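Local coordinates for lipopolysaccharide biosynthesis protein wbpB (Thermus thermophilus, PDB 3O9Z) that acts as an NAD-binding dehydrogenase in the biosynthesis of the bacterial sugar 2,3-diacetamido-2,3-dideoxy-D-mannuronic acid, with 2-oxoglutarate bound beside the cofactor, at residues Arg224-Ile229 and Asn306-Leu311; Met91-Gly96 and Ala120-Arg125; Leu132-Ser137 and Thr263-Glu268; Gly28-Ser33 and Pro48-Phe53. All blocks are in the same frame, centred on the assembly; numbering follows the deposited sequence. Where two conformers were deposited one is given.

Contact 1 (Arg224-Ile229 and Asn306-Leu311); sequences RWFLSI and NRHPFL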
loop_
_atom_site.group_PDB
_atom_site.type_symbol
_atom_site.label_atom_id
_atom_site.label_comp_id
_atom_site.label_asym_id
_atom_site.label_seq_id
_atom_site.Cartn_x
_atom_site.Cartn_y
_atom_site.Cartn_z
ATOM N N ARG A 224 30.454 -5.002 -27.826
ATOM C CA ARG A 224 30.410 -3.692 -27.150
ATOM C C ARG A 224 28.928 -3.397 -27.000
ATOM O O ARG A 224 28.186 -3.480 -27.996
ATOM C CB ARG A 224 31.086 -2.628 -28.008
ATOM C CG ARG A 224 32.584 -2.907 -28.168
ATOM C CD ARG A 224 33.229 -1.858 -29.045
ATOM N NE ARG A 224 32.925 -2.056 -30.453
ATOM C CZ ARG A 224 33.072 -1.099 -31.365
ATOM N NH1 ARG A 224 32.814 -1.336 -32.663
ATOM N NH2 ARG A 224 33.374 0.126 -30.951
ATOM N N TRP A 225 28.462 -3.066 -25.790
ATOM C CA TRP A 225 27.032 -2.875 -25.545
ATOM C C TRP A 225 26.722 -1.546 -24.888
ATOM O O TRP A 225 27.526 -1.001 -24.146
ATOM C CB TRP A 225 26.436 -4.066 -24.777
ATOM C CG TRP A 225 27.084 -4.348 -23.430
ATOM C CD1 TRP A 225 28.113 -5.239 -23.171
ATOM C CD2 TRP A 225 26.744 -3.760 -22.183
ATOM N NE1 TRP A 225 28.414 -5.237 -21.822
ATOM C CE2 TRP A 225 27.572 -4.348 -21.200
ATOM C CE3 TRP A 225 25.755 -2.845 -21.784
ATOM C CZ2 TRP A 225 27.514 -4.018 -19.849
ATOM C CZ3 TRP A 225 25.712 -2.525 -20.427
ATOM C CH2 TRP A 225 26.578 -3.092 -19.480
ATOM N N PHE A 226 25.529 -1.029 -25.185
ATOM C CA PHE A 226 25.033 0.208 -24.629
ATOM C C PHE A 226 23.553 0.033 -24.380
ATOM O O PHE A 226 22.835 -0.420 -25.285
ATOM C CB PHE A 226 25.290 1.352 -25.616
ATOM C CG PHE A 226 24.808 2.688 -25.127
ATOM C CD1 PHE A 226 25.701 3.554 -24.517
ATOM C CD2 PHE A 226 23.476 3.062 -25.285
ATOM C CE1 PHE A 226 25.281 4.791 -24.066
ATOM C CE2 PHE A 226 23.038 4.313 -24.826
ATOM C CZ PHE A 226 23.946 5.164 -24.176
ATOM N N LEU A 227 23.147 0.370 -23.160
ATOM C CA LEU A 227 21.753 0.254 -22.712
ATOM C C LEU A 227 21.298 1.615 -22.150
ATOM O O LEU A 227 21.979 2.178 -21.283
ATOM C CB LEU A 227 21.747 -0.814 -21.600
ATOM C CG LEU A 227 20.449 -0.842 -20.793
ATOM C CD1 LEU A 227 19.225 -1.211 -21.627
ATOM C CD2 LEU A 227 20.697 -1.842 -19.632
ATOM N N SER A 228 20.140 2.114 -22.587
ATOM C CA SER A 228 19.615 3.298 -21.937
ATOM C C SER A 228 18.095 3.317 -21.984
ATOM O O SER A 228 17.460 2.747 -22.895
ATOM C CB SER A 228 20.126 4.571 -22.606
ATOM O OG SER A 228 19.699 5.757 -21.910
ATOM N N ILE A 229 17.547 3.954 -20.959
ATOM C CA ILE A 229 16.123 4.289 -20.914
ATOM C C ILE A 229 15.877 5.765 -21.178
ATOM O O ILE A 229 14.749 6.250 -20.985
ATOM C CB ILE A 229 15.424 3.806 -19.613
ATOM C CG1 ILE A 229 16.210 4.350 -18.429
ATOM C CG2 ILE A 229 15.353 2.262 -19.612
ATOM C CD1 ILE A 229 15.511 4.204 -17.039
ATOM N N ASN A 306 37.359 -1.617 -27.187
ATOM C CA ASN A 306 36.254 -2.217 -26.422
ATOM C C ASN A 306 35.146 -1.245 -26.066
ATOM O O ASN A 306 34.201 -1.644 -25.387
ATOM C CB ASN A 306 36.750 -2.892 -25.145
ATOM C CG ASN A 306 37.687 -4.042 -25.431
ATOM O OD1 ASN A 306 37.830 -4.461 -26.566
ATOM N ND2 ASN A 306 38.264 -4.615 -24.387
ATOM N N ARG A 307 35.252 -0.002 -26.519
ATOM C CA ARG A 307 34.340 1.061 -26.151
ATOM C C ARG A 307 33.151 1.154 -27.101
ATOM O O ARG A 307 33.347 1.384 -28.296
ATOM C CB ARG A 307 35.101 2.394 -26.171
ATOM C CG ARG A 307 34.344 3.593 -25.608
ATOM C CD ARG A 307 35.063 4.933 -25.864
ATOM N NE ARG A 307 36.478 4.850 -25.521
ATOM C CZ ARG A 307 37.476 5.273 -26.295
ATOM N NH1 ARG A 307 37.234 5.816 -27.484
ATOM N NH2 ARG A 307 38.729 5.143 -25.878
ATOM N N HIS A 308 31.914 1.057 -26.609
ATOM C CA HIS A 308 30.766 1.235 -27.498
ATOM C C HIS A 308 30.814 2.602 -28.167
ATOM O O HIS A 308 31.202 3.547 -27.511
ATOM C CB HIS A 308 29.461 1.021 -26.702
ATOM C CG HIS A 308 28.234 1.035 -27.562
ATOM N ND1 HIS A 308 27.704 2.206 -28.063
ATOM C CD2 HIS A 308 27.470 0.032 -28.061
ATOM C CE1 HIS A 308 26.627 1.926 -28.781
ATOM N NE2 HIS A 308 26.462 0.612 -28.793
ATOM N N PRO A 309 30.455 2.702 -29.462
ATOM C CA PRO A 309 30.544 4.005 -30.144
ATOM C C PRO A 309 29.847 5.155 -29.432
ATOM O O PRO A 309 30.284 6.313 -29.571
ATOM C CB PRO A 309 29.913 3.732 -31.510
ATOM C CG PRO A 309 30.167 2.284 -31.736
ATOM C CD PRO A 309 30.085 1.607 -30.375
ATOM N N PHE A 310 28.727 4.908 -28.757
ATOM C CA PHE A 310 28.033 6.003 -28.078
ATOM C C PHE A 310 28.885 6.619 -26.961
ATOM O O PHE A 310 28.614 7.734 -26.505
ATOM C CB PHE A 310 26.677 5.546 -27.556
ATOM C CG PHE A 310 25.596 5.402 -28.611
ATOM C CD1 PHE A 310 25.894 5.351 -29.972
ATOM C CD2 PHE A 310 24.279 5.160 -28.224
ATOM C CE1 PHE A 310 24.879 5.163 -30.904
ATOM C CE2 PHE A 310 23.290 4.972 -29.133
ATOM C CZ PHE A 310 23.555 5.001 -30.482
ATOM N N LEU A 311 29.920 5.916 -26.511
ATOM C CA LEU A 311 30.811 6.479 -25.486
ATOM C C LEU A 311 31.878 7.441 -26.026
ATOM O O LEU A 311 32.691 7.985 -25.272
ATOM C CB LEU A 311 31.472 5.341 -24.706
ATOM C CG LEU A 311 30.649 4.842 -23.523
ATOM C CD1 LEU A 311 29.195 4.707 -23.864
ATOM C CD2 LEU A 311 31.233 3.589 -22.869
#
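The imidazole of His308 is held between Phe226 CB, which sits 3.3 Å from the ring centroid and almost exactly on its normal, and Pro309 CD on the opposite face, nearer the rim; Arg224 O lies at its edge. The Phe226 phenyl ring takes Phe310 over one face and Leu311 CD1 at its edge, Phe226 CD1 and Leu311 CD1 being 3.7 Å apart. Phe226 and Phe310 meet edge-to-face: the edge of Phe310, through CD2, points to the Phe226 face, with the planes at 66° and the centroids 5.0 Å apart. Phe310 CB adds a CH-pi contact over that same Phe226 face. The Arg224 guanidinium has Pro309 CD over one face and Arg307 O in its plane, bonded to NH2 at 2.9 Å, although the nitrogen stands 36° out of the carbonyl plane. A bend at chi3 (-76°) turns the arginine tip to this carbonyl, while its CG lies against Asn306 O.

The C-terminal tail is thus laid across strand 221-228 of the six-stranded sheet in the C-terminal domain, on the face that carries Arg224 and Phe226; Trp225 points away from the tail and meets Phe189. On the neighbouring strand, Thr157 OG1 bonds His308 NE2, and within the tail Phe310 N donates to His308 ND1 at 3.0 Å. Two bonds therefore fix the rotation of the imidazole between its packed faces. Since ND1 accepts, a neutral ring with its proton on NE2 would fit this setting, but the charge is not seen directly.

Contact 2 (Met91-Gly96 and Ala120-Arg125); sequences MALRLG and ARTGRR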
loop_
_atom_site.group_PDB
_atom_site.type_symbol
_atom_site.label_atom_id
_atom_site.label_comp_id
_atom_site.label_asym_id
_atom_site.label_seq_id
_atom_site.Cartn_x
_atom_site.Cartn_y
_atom_site.Cartn_z
ATOM N N MET A 91 6.556 -20.971 -4.579
ATOM C CA MET A 91 5.159 -21.238 -4.236
ATOM C C MET A 91 4.542 -22.168 -5.280
ATOM O O MET A 91 3.845 -23.149 -4.920
ATOM C CB MET A 91 4.398 -19.905 -4.185
ATOM C CG MET A 91 2.860 -20.020 -4.054
ATOM S SD MET A 91 2.065 -18.393 -3.614
ATOM C CE MET A 91 2.378 -17.340 -5.043
ATOM N N ALA A 92 4.710 -21.874 -6.571
ATOM C CA ALA A 92 4.194 -22.710 -7.638
ATOM C C ALA A 92 4.656 -24.166 -7.358
ATOM O O ALA A 92 3.825 -25.102 -7.340
ATOM C CB ALA A 92 4.698 -22.252 -9.006
ATOM N N LEU A 93 5.947 -24.327 -7.149
ATOM C CA LEU A 93 6.487 -25.695 -7.060
ATOM C C LEU A 93 5.900 -26.401 -5.846
ATOM O O LEU A 93 5.644 -27.631 -5.877
ATOM C CB LEU A 93 8.023 -25.717 -7.075
ATOM C CG LEU A 93 8.757 -25.060 -8.242
ATOM C CD1 LEU A 93 10.263 -25.169 -8.066
ATOM C CD2 LEU A 93 8.303 -25.608 -9.590
ATOM N N ARG A 94 5.877 -25.741 -4.691
ATOM C CA ARG A 94 5.307 -26.388 -3.512
ATOM C C ARG A 94 3.845 -26.743 -3.616
ATOM O O ARG A 94 3.411 -27.681 -2.938
ATOM C CB ARG A 94 5.630 -25.701 -2.167
ATOM C CG ARG A 94 4.701 -24.523 -1.774
ATOM C CD ARG A 94 4.973 -23.951 -0.381
ATOM N NE ARG A 94 6.291 -23.303 -0.293
ATOM C CZ ARG A 94 6.510 -22.007 -0.544
ATOM N NH1 ARG A 94 7.749 -21.551 -0.499
ATOM N NH2 ARG A 94 5.510 -21.174 -0.801
ATOM N N LEU A 95 3.115 -26.031 -4.468
ATOM C CA LEU A 95 1.691 -26.254 -4.782
ATOM C C LEU A 95 1.518 -27.309 -5.862
ATOM O O LEU A 95 0.400 -27.682 -6.207
ATOM C CB LEU A 95 0.998 -24.960 -5.265
ATOM C CG LEU A 95 0.765 -23.880 -4.201
ATOM C CD1 LEU A 95 0.380 -22.567 -4.866
ATOM C CD2 LEU A 95 -0.358 -24.302 -3.303
ATOM N N GLY A 96 2.631 -27.864 -6.343
ATOM C CA GLY A 96 2.484 -28.864 -7.392
ATOM C C GLY A 96 2.124 -28.341 -8.755
ATOM O O GLY A 96 1.585 -29.045 -9.587
ATOM N N ALA A 120 13.914 -30.916 -8.724
ATOM C CA ALA A 120 14.188 -32.325 -8.401
ATOM C C ALA A 120 13.346 -32.872 -7.265
ATOM O O ALA A 120 12.898 -34.030 -7.290
ATOM C CB ALA A 120 15.662 -32.524 -8.108
ATOM N N ARG A 121 13.096 -32.052 -6.250
ATOM C CA ARG A 121 12.276 -32.516 -5.136
ATOM C C ARG A 121 10.822 -32.674 -5.538
ATOM O O ARG A 121 10.146 -33.604 -5.058
ATOM C CB ARG A 121 12.388 -31.586 -3.935
ATOM C CG ARG A 121 11.300 -31.847 -2.894
ATOM C CD ARG A 121 11.548 -30.984 -1.669
ATOM N NE ARG A 121 12.900 -31.207 -1.158
ATOM C CZ ARG A 121 13.553 -30.340 -0.393
ATOM N NH1 ARG A 121 12.969 -29.197 -0.056
ATOM N NH2 ARG A 121 14.780 -30.616 0.035
ATOM N N THR A 122 10.301 -31.751 -6.353
ATOM C CA THR A 122 8.886 -31.644 -6.664
ATOM C C THR A 122 8.479 -32.248 -7.962
ATOM O O THR A 122 7.276 -32.455 -8.180
ATOM C CB THR A 122 8.372 -30.175 -6.749
ATOM O OG1 THR A 122 8.915 -29.516 -7.928
ATOM C CG2 THR A 122 8.682 -29.485 -5.418
ATOM N N GLY A 123 9.438 -32.631 -8.808
ATOM C CA GLY A 123 9.051 -33.063 -10.155
ATOM C C GLY A 123 8.388 -32.070 -11.063
ATOM O O GLY A 123 7.857 -32.420 -12.107
ATOM N N ARG A 124 8.476 -30.782 -10.707
ATOM C CA ARG A 124 7.877 -29.750 -11.551
ATOM C C ARG A 124 8.992 -28.962 -12.241
ATOM O O ARG A 124 10.189 -29.141 -11.912
ATOM C CB ARG A 124 7.054 -28.776 -10.692
ATOM C CG ARG A 124 6.050 -29.500 -9.813
ATOM C CD ARG A 124 5.039 -30.258 -10.626
ATOM N NE ARG A 124 4.120 -30.977 -9.742
ATOM C CZ ARG A 124 2.993 -31.583 -10.102
ATOM N NH1 ARG A 124 2.292 -32.281 -9.212
ATOM N NH2 ARG A 124 2.660 -31.603 -11.394
ATOM N N ARG A 125 8.566 -28.099 -13.166
ATOM C CA ARG A 125 9.503 -27.305 -13.996
ATOM C C ARG A 125 9.256 -25.799 -13.915
ATOM O O ARG A 125 8.104 -25.341 -13.813
ATOM C CB ARG A 125 9.414 -27.740 -15.447
ATOM C CG ARG A 125 9.938 -29.206 -15.665
ATOM C CD ARG A 125 11.413 -29.397 -15.316
ATOM N NE ARG A 125 12.298 -28.458 -16.013
ATOM C CZ ARG A 125 12.634 -28.514 -17.295
ATOM N NH1 ARG A 125 13.446 -27.586 -17.801
ATOM N NH2 ARG A 125 12.220 -29.501 -18.072
#
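Leu93 and Gly96, at the C-terminal end of helix 85-94, meet Thr122 and Arg124 at the end of helix 109-122, where both helices of the Rossmann fold turn into adjacent parallel strands, 98-101 and 126-128. Gly96, with positive phi, closes the first helix in a Schellman motif, and Gly123 ends the second. Leu93 supplies most of the apolar contact: its CD2 branch lies 3.6 Å from Arg124 CB, the two side chains running antiparallel alongside. Beside it, Thr122 CG2 rests 3.6 Å from Leu93 O, a carbonyl that also accepts from Gly96 N.

Thr122 CG2, beside the backbone N, lies against Leu93, while OG1 accepts from Arg124 N at 3.1 Å, an ST turn, and also bonds Leu118 O. The Arg124 guanidinium lies with one face over Gly96 O, but no hydrogen bond forms and a second conformer exists, so this close approach is doubtful.

Arg94, which also pairs with Glu60 of its own chain, and Arg121 form salt bridges with Glu64 and Asp68 of the second subunit. With no hydrogen bond between them, the segments meet mainly by van der Waals contact; Thr122 OG1 and Leu93 O bond within their own turns, and Arg125 N bonds Asn98 OD1.

Contact 3 (Leu132-Ser137 and Thr263-Glu268); sequences LRVHPS and TDLHTE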
loop_
_atom_site.group_PDB
_atom_site.type_symbol
_atom_site.label_atom_id
_atom_site.label_comp_id
_atom_site.label_asym_id
_atom_site.label_seq_id
_atom_site.Cartn_x
_atom_site.Cartn_y
_atom_site.Cartn_z
ATOM N N LEU A 132 12.634 -12.435 -27.131
ATOM C CA LEU A 132 13.589 -12.297 -28.238
ATOM C C LEU A 132 13.960 -13.643 -28.862
ATOM O O LEU A 132 14.306 -13.715 -30.053
ATOM C CB LEU A 132 14.832 -11.520 -27.796
ATOM C CG LEU A 132 14.612 -10.049 -27.448
ATOM C CD1 LEU A 132 15.971 -9.388 -27.197
ATOM C CD2 LEU A 132 13.878 -9.380 -28.566
ATOM N N ARG A 133 13.875 -14.718 -28.079
ATOM C CA ARG A 133 14.216 -16.040 -28.630
ATOM C C ARG A 133 13.170 -16.576 -29.604
ATOM O O ARG A 133 13.408 -17.593 -30.270
ATOM C CB ARG A 133 14.469 -17.063 -27.524
ATOM C CG ARG A 133 15.618 -16.698 -26.620
ATOM C CD ARG A 133 15.939 -17.858 -25.706
ATOM N NE ARG A 133 17.006 -17.589 -24.760
ATOM C CZ ARG A 133 17.815 -18.529 -24.298
ATOM N NH1 ARG A 133 17.690 -19.787 -24.722
ATOM N NH2 ARG A 133 18.739 -18.230 -23.399
ATOM N N VAL A 134 12.013 -15.920 -29.690
ATOM C CA VAL A 134 11.041 -16.259 -30.725
ATOM C C VAL A 134 10.854 -15.144 -31.754
ATOM O O VAL A 134 9.971 -15.186 -32.617
ATOM C CB VAL A 134 9.687 -16.734 -30.099
ATOM C CG1 VAL A 134 9.961 -17.911 -29.171
ATOM C CG2 VAL A 134 9.007 -15.585 -29.318
ATOM N N HIS A 135 11.676 -14.101 -31.668
ATOM C CA HIS A 135 11.576 -13.045 -32.661
ATOM C C HIS A 135 12.065 -13.523 -34.016
ATOM O O HIS A 135 13.189 -13.986 -34.113
ATOM C CB HIS A 135 12.422 -11.852 -32.207
ATOM C CG HIS A 135 12.154 -10.601 -32.988
ATOM N ND1 HIS A 135 12.405 -10.492 -34.338
ATOM C CD2 HIS A 135 11.621 -9.413 -32.612
ATOM C CE1 HIS A 135 12.073 -9.279 -34.753
ATOM N NE2 HIS A 135 11.591 -8.607 -33.725
ATOM N N PRO A 136 11.223 -13.469 -35.059
ATOM C CA PRO A 136 11.623 -14.059 -36.332
ATOM C C PRO A 136 12.935 -13.529 -36.917
ATOM O O PRO A 136 13.661 -14.303 -37.544
ATOM C CB PRO A 136 10.450 -13.715 -37.264
ATOM C CG PRO A 136 9.289 -13.622 -36.333
ATOM C CD PRO A 136 9.836 -12.965 -35.093
ATOM N N SER A 137 13.256 -12.250 -36.708
ATOM C CA SER A 137 14.492 -11.706 -37.275
ATOM C C SER A 137 15.710 -12.260 -36.551
ATOM O O SER A 137 16.795 -12.408 -37.122
ATOM C CB SER A 137 14.512 -10.182 -37.129
ATOM O OG SER A 137 13.594 -9.590 -38.026
ATOM N N THR A 263 6.518 -6.285 -28.865
ATOM C CA THR A 263 5.417 -6.419 -27.921
ATOM C C THR A 263 4.333 -7.397 -28.365
ATOM O O THR A 263 3.293 -7.510 -27.704
ATOM C CB THR A 263 4.762 -5.063 -27.694
ATOM O OG1 THR A 263 4.219 -4.590 -28.936
ATOM C CG2 THR A 263 5.811 -4.067 -27.186
ATOM N N ASP A 264 4.617 -8.171 -29.417
ATOM C CA ASP A 264 3.609 -9.043 -30.026
ATOM C C ASP A 264 3.991 -10.521 -30.066
ATOM O O ASP A 264 3.602 -11.207 -31.029
ATOM C CB ASP A 264 3.414 -8.612 -31.476
ATOM C CG ASP A 264 2.077 -7.962 -31.709
ATOM O OD1 ASP A 264 1.133 -8.689 -32.102
ATOM O OD2 ASP A 264 1.982 -6.736 -31.491
ATOM N N LEU A 265 4.764 -10.993 -29.086
ATOM C CA LEU A 265 5.285 -12.385 -29.006
ATOM C C LEU A 265 5.016 -13.219 -27.733
ATOM O O LEU A 265 5.511 -14.340 -27.567
ATOM C CB LEU A 265 6.811 -12.353 -29.187
ATOM C CG LEU A 265 7.286 -11.826 -30.520
ATOM C CD1 LEU A 265 8.727 -11.271 -30.461
ATOM C CD2 LEU A 265 7.166 -12.912 -31.574
ATOM N N HIS A 266 4.247 -12.706 -26.774
ATOM C CA HIS A 266 4.006 -13.490 -25.573
ATOM C C HIS A 266 3.220 -14.781 -25.855
ATOM O O HIS A 266 3.411 -15.779 -25.184
ATOM C CB HIS A 266 3.279 -12.652 -24.510
ATOM C CG HIS A 266 4.202 -11.837 -23.652
ATOM N ND1 HIS A 266 5.109 -10.940 -24.181
ATOM C CD2 HIS A 266 4.384 -11.826 -22.311
ATOM C CE1 HIS A 266 5.781 -10.376 -23.189
ATOM N NE2 HIS A 266 5.354 -10.890 -22.052
ATOM N N THR A 267 2.305 -14.717 -26.814
ATOM C CA THR A 267 1.484 -15.914 -27.033
ATOM C C THR A 267 2.373 -17.042 -27.580
ATOM O O THR A 267 2.303 -18.188 -27.133
ATOM C CB THR A 267 0.344 -15.600 -27.999
ATOM O OG1 THR A 267 -0.568 -14.689 -27.359
ATOM C CG2 THR A 267 -0.375 -16.892 -28.405
ATOM N N GLU A 268 3.304 -16.669 -28.457
ATOM C CA GLU A 268 4.289 -17.650 -28.900
ATOM C C GLU A 268 5.217 -18.247 -27.835
ATOM O O GLU A 268 5.450 -19.443 -27.819
ATOM C CB GLU A 268 5.072 -17.073 -30.082
ATOM C CG GLU A 268 6.154 -18.018 -30.608
ATOM C CD GLU A 268 5.605 -19.259 -31.272
ATOM O OE1 GLU A 268 4.421 -19.259 -31.702
ATOM O OE2 GLU A 268 6.405 -20.216 -31.381
#
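Leu265 and Val134 bury the most surface here, with Glu268 next. The leucine side chain spans the end of the 3-10 turn 132-134: its CB is 3.9 Å from Val134 CG2, its CD2 branch rests 3.8 Å from Val134 O, and CD1 reaches past to His135 CA at 4.0 Å. Val134 and Leu265 lie side by side, pointing opposite ways. On its other contact, Val134 CB meets Glu268 CG at 3.8 Å. The glutamate offers only its aliphatic part to the valine, for a turn at chi2 (68°) carries the carboxylate off to a salt bridge with Arg271.

Both segments are helix starts. Leu265 occupies the N-cap position of helix 266-274, and His135 that of helix 136-146, where its ND1 accepts from Ser137 N at 3.1 Å, the donor lying close to the imidazole plane. Leu265 also touches Gln131, an NAD-binding residue, and the next residue, His266, contacts the cofactor and bonds Glu102.

No hydrogen bond links the segments. The two helix starts, 130 residues apart in the chain, are held by aliphatic contacts, including the CG of Glu268, beside the cofactor pocket, while His135 NE2 turns to a weak hydrogen bond with Glu260 O.

Contact 4 (Gly28-Ser33 and Pro48-Phe53); sequences GVLVAS and PEAEFF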
loop_
_atom_site.group_PDB
_atom_site.type_symbol
_atom_site.label_atom_id
_atom_site.label_comp_id
_atom_site.label_asym_id
_atom_site.label_seq_id
_atom_site.Cartn_x
_atom_site.Cartn_y
_atom_site.Cartn_z
ATOM N N GLY A 28 -6.239 -21.812 -22.656
ATOM C CA GLY A 28 -6.087 -22.088 -21.231
ATOM C C GLY A 28 -7.253 -21.462 -20.479
ATOM O O GLY A 28 -7.990 -20.709 -21.067
ATOM N N VAL A 29 -7.345 -21.740 -19.186
ATOM C CA VAL A 29 -8.310 -20.996 -18.378
ATOM C C VAL A 29 -7.565 -20.358 -17.219
ATOM O O VAL A 29 -6.761 -21.004 -16.553
ATOM C CB VAL A 29 -9.448 -21.937 -17.903
ATOM C CG1 VAL A 29 -8.886 -23.068 -17.089
ATOM C CG2 VAL A 29 -10.477 -21.117 -17.098
ATOM N N LEU A 30 -7.924 -19.091 -16.942
ATOM C CA LEU A 30 -7.412 -18.404 -15.782
ATOM C C LEU A 30 -8.324 -18.787 -14.622
ATOM O O LEU A 30 -9.489 -18.354 -14.587
ATOM C CB LEU A 30 -7.415 -16.895 -16.040
ATOM C CG LEU A 30 -6.878 -16.109 -14.845
ATOM C CD1 LEU A 30 -5.394 -16.468 -14.572
ATOM C CD2 LEU A 30 -7.070 -14.582 -15.021
ATOM N N VAL A 31 -7.795 -19.559 -13.693
ATOM C CA VAL A 31 -8.573 -20.020 -12.551
ATOM C C VAL A 31 -8.592 -18.958 -11.435
ATOM O O VAL A 31 -9.617 -18.773 -10.781
ATOM C CB VAL A 31 -8.002 -21.350 -12.016
ATOM C CG1 VAL A 31 -8.742 -21.851 -10.789
ATOM C CG2 VAL A 31 -8.076 -22.402 -13.144
ATOM N N ALA A 32 -7.466 -18.282 -11.198
ATOM C CA ALA A 32 -7.344 -17.405 -10.047
ATOM C C ALA A 32 -6.175 -16.483 -10.332
ATOM O O ALA A 32 -5.234 -16.828 -11.064
ATOM C CB ALA A 32 -7.100 -18.157 -8.771
ATOM N N SER A 33 -6.268 -15.281 -9.786
ATOM C CA SER A 33 -5.142 -14.327 -9.840
ATOM C C SER A 33 -4.863 -13.737 -8.489
ATOM O O SER A 33 -5.726 -13.732 -7.603
ATOM C CB SER A 33 -5.490 -13.161 -10.781
ATOM O OG SER A 33 -5.961 -13.498 -12.061
ATOM N N PRO A 48 -14.092 -13.622 -16.962
ATOM C CA PRO A 48 -15.009 -13.018 -16.001
ATOM C C PRO A 48 -15.398 -13.896 -14.814
ATOM O O PRO A 48 -16.027 -13.387 -13.893
ATOM C CB PRO A 48 -16.248 -12.710 -16.856
ATOM C CG PRO A 48 -16.210 -13.705 -17.962
ATOM C CD PRO A 48 -14.720 -13.831 -18.277
ATOM N N GLU A 49 -14.948 -15.152 -14.740
ATOM C CA GLU A 49 -15.227 -16.050 -13.605
ATOM C C GLU A 49 -14.014 -16.409 -12.714
ATOM O O GLU A 49 -14.097 -17.124 -11.704
ATOM C CB GLU A 49 -15.966 -17.310 -14.108
ATOM C CG GLU A 49 -17.443 -17.001 -14.383
ATOM C CD GLU A 49 -18.227 -18.085 -15.099
ATOM O OE1 GLU A 49 -17.689 -19.184 -15.352
ATOM O OE2 GLU A 49 -19.403 -17.815 -15.427
ATOM N N ALA A 50 -12.848 -15.837 -13.059
ATOM C CA ALA A 50 -11.640 -16.124 -12.308
ATOM C C ALA A 50 -11.747 -15.639 -10.872
ATOM O O ALA A 50 -12.281 -14.541 -10.603
ATOM C CB ALA A 50 -10.421 -15.462 -12.973
ATOM N N GLU A 51 -11.224 -16.396 -9.928
ATOM C CA GLU A 51 -11.111 -15.989 -8.547
ATOM C C GLU A 51 -10.031 -14.897 -8.457
ATOM O O GLU A 51 -9.121 -14.834 -9.286
ATOM C CB GLU A 51 -10.757 -17.123 -7.560
ATOM C CG GLU A 51 -11.736 -18.302 -7.425
ATOM C CD GLU A 51 -13.173 -17.980 -7.085
ATOM O OE1 GLU A 51 -14.043 -18.704 -7.621
ATOM O OE2 GLU A 51 -13.412 -17.087 -6.240
ATOM N N PHE A 52 -10.072 -14.117 -7.383
ATOM C CA PHE A 52 -9.122 -13.019 -7.238
ATOM C C PHE A 52 -8.732 -12.861 -5.775
ATOM O O PHE A 52 -9.579 -12.936 -4.872
ATOM C CB PHE A 52 -9.681 -11.683 -7.792
ATOM C CG PHE A 52 -8.724 -10.526 -7.588
ATOM C CD1 PHE A 52 -7.605 -10.424 -8.419
ATOM C CD2 PHE A 52 -8.807 -9.692 -6.469
ATOM C CE1 PHE A 52 -6.666 -9.431 -8.218
ATOM C CE2 PHE A 52 -7.862 -8.672 -6.259
ATOM C CZ PHE A 52 -6.786 -8.562 -7.136
ATOM N N PHE A 53 -7.444 -12.665 -5.501
ATOM C CA PHE A 53 -6.918 -12.496 -4.175
ATOM C C PHE A 53 -5.989 -11.287 -4.109
ATOM O O PHE A 53 -5.223 -11.078 -5.080
ATOM C CB PHE A 53 -6.091 -13.754 -3.774
ATOM C CG PHE A 53 -6.950 -14.993 -3.719
ATOM C CD1 PHE A 53 -7.488 -15.383 -2.508
ATOM C CD2 PHE A 53 -7.216 -15.684 -4.899
ATOM C CE1 PHE A 53 -8.341 -16.507 -2.468
ATOM C CE2 PHE A 53 -8.102 -16.802 -4.864
ATOM C CZ PHE A 53 -8.655 -17.156 -3.635
HETATM O O HOH W 1 -8.572 -12.869 -11.221
#
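Ala50 is the first residue of 48-53 to meet 28-33, its CB lying 3.4 Å from Leu30 O and 4.0 Å from Leu30 CD2. At Glu51 the strand pairing starts: Glu51 N donates to Val31 O at 3.0 Å, and Glu51 CB sits beside Ala32 CB on the same face of the sheet. The chain of Glu51 then folds at chi2 (-55°) and its carboxylate makes a salt bridge with Lys164 of the third subunit. Glu51 O accepts from Ser33 N at 2.9 Å and from a water that is also bonded to Ser33 OG, so this carbonyl holds the serine backbone directly and its hydroxyl through the water.

The pairing is parallel, with Ala32 opposite Glu51 and Ser33 opposite Phe52, and it adds strand 51-53 to the edge of the Rossmann sheet beside strand 29-34, which runs on toward the NAD-binding Asp35. Phe52 projects to the face shared with Ser33, its CD1 4.2 Å from Ser33 CB and the bridging water at the ring's edge; Trp165 of the third subunit packs against it. The next rung is Phe53 N to Ser33 O at 2.9 Å, and a backbone bond between Phe53 and Asp35 carries the ladder on. The Phe53 ring presents its edge to Ser33 O and Ala32 CB, while Tyr62 and, by a cation-pi contact, Lys168 of the third subunit approach the same ring.

Contacts 2 and 4 both belong to the Rossmann fold, their centres about 21 Å apart, yet they differ in kind: contact 4 is a buried backbone ladder at the sheet edge, contact 2 a surface meeting of helix ends without a hydrogen bond between the segments. Each has another subunit nearby, the third for contact 4 and the second for contact 2. Contacts 1 and 3 are partly buried and touch no other chain. Contact 1, about 43 Å from contact 4 between centres, rests on aromatic rings and one arginine bond in the C-terminal domain. Contact 3 is aliphatic and lies nearer the chain's centre, by the NAD pocket; its segments alternate along the sequence with those of contact 1.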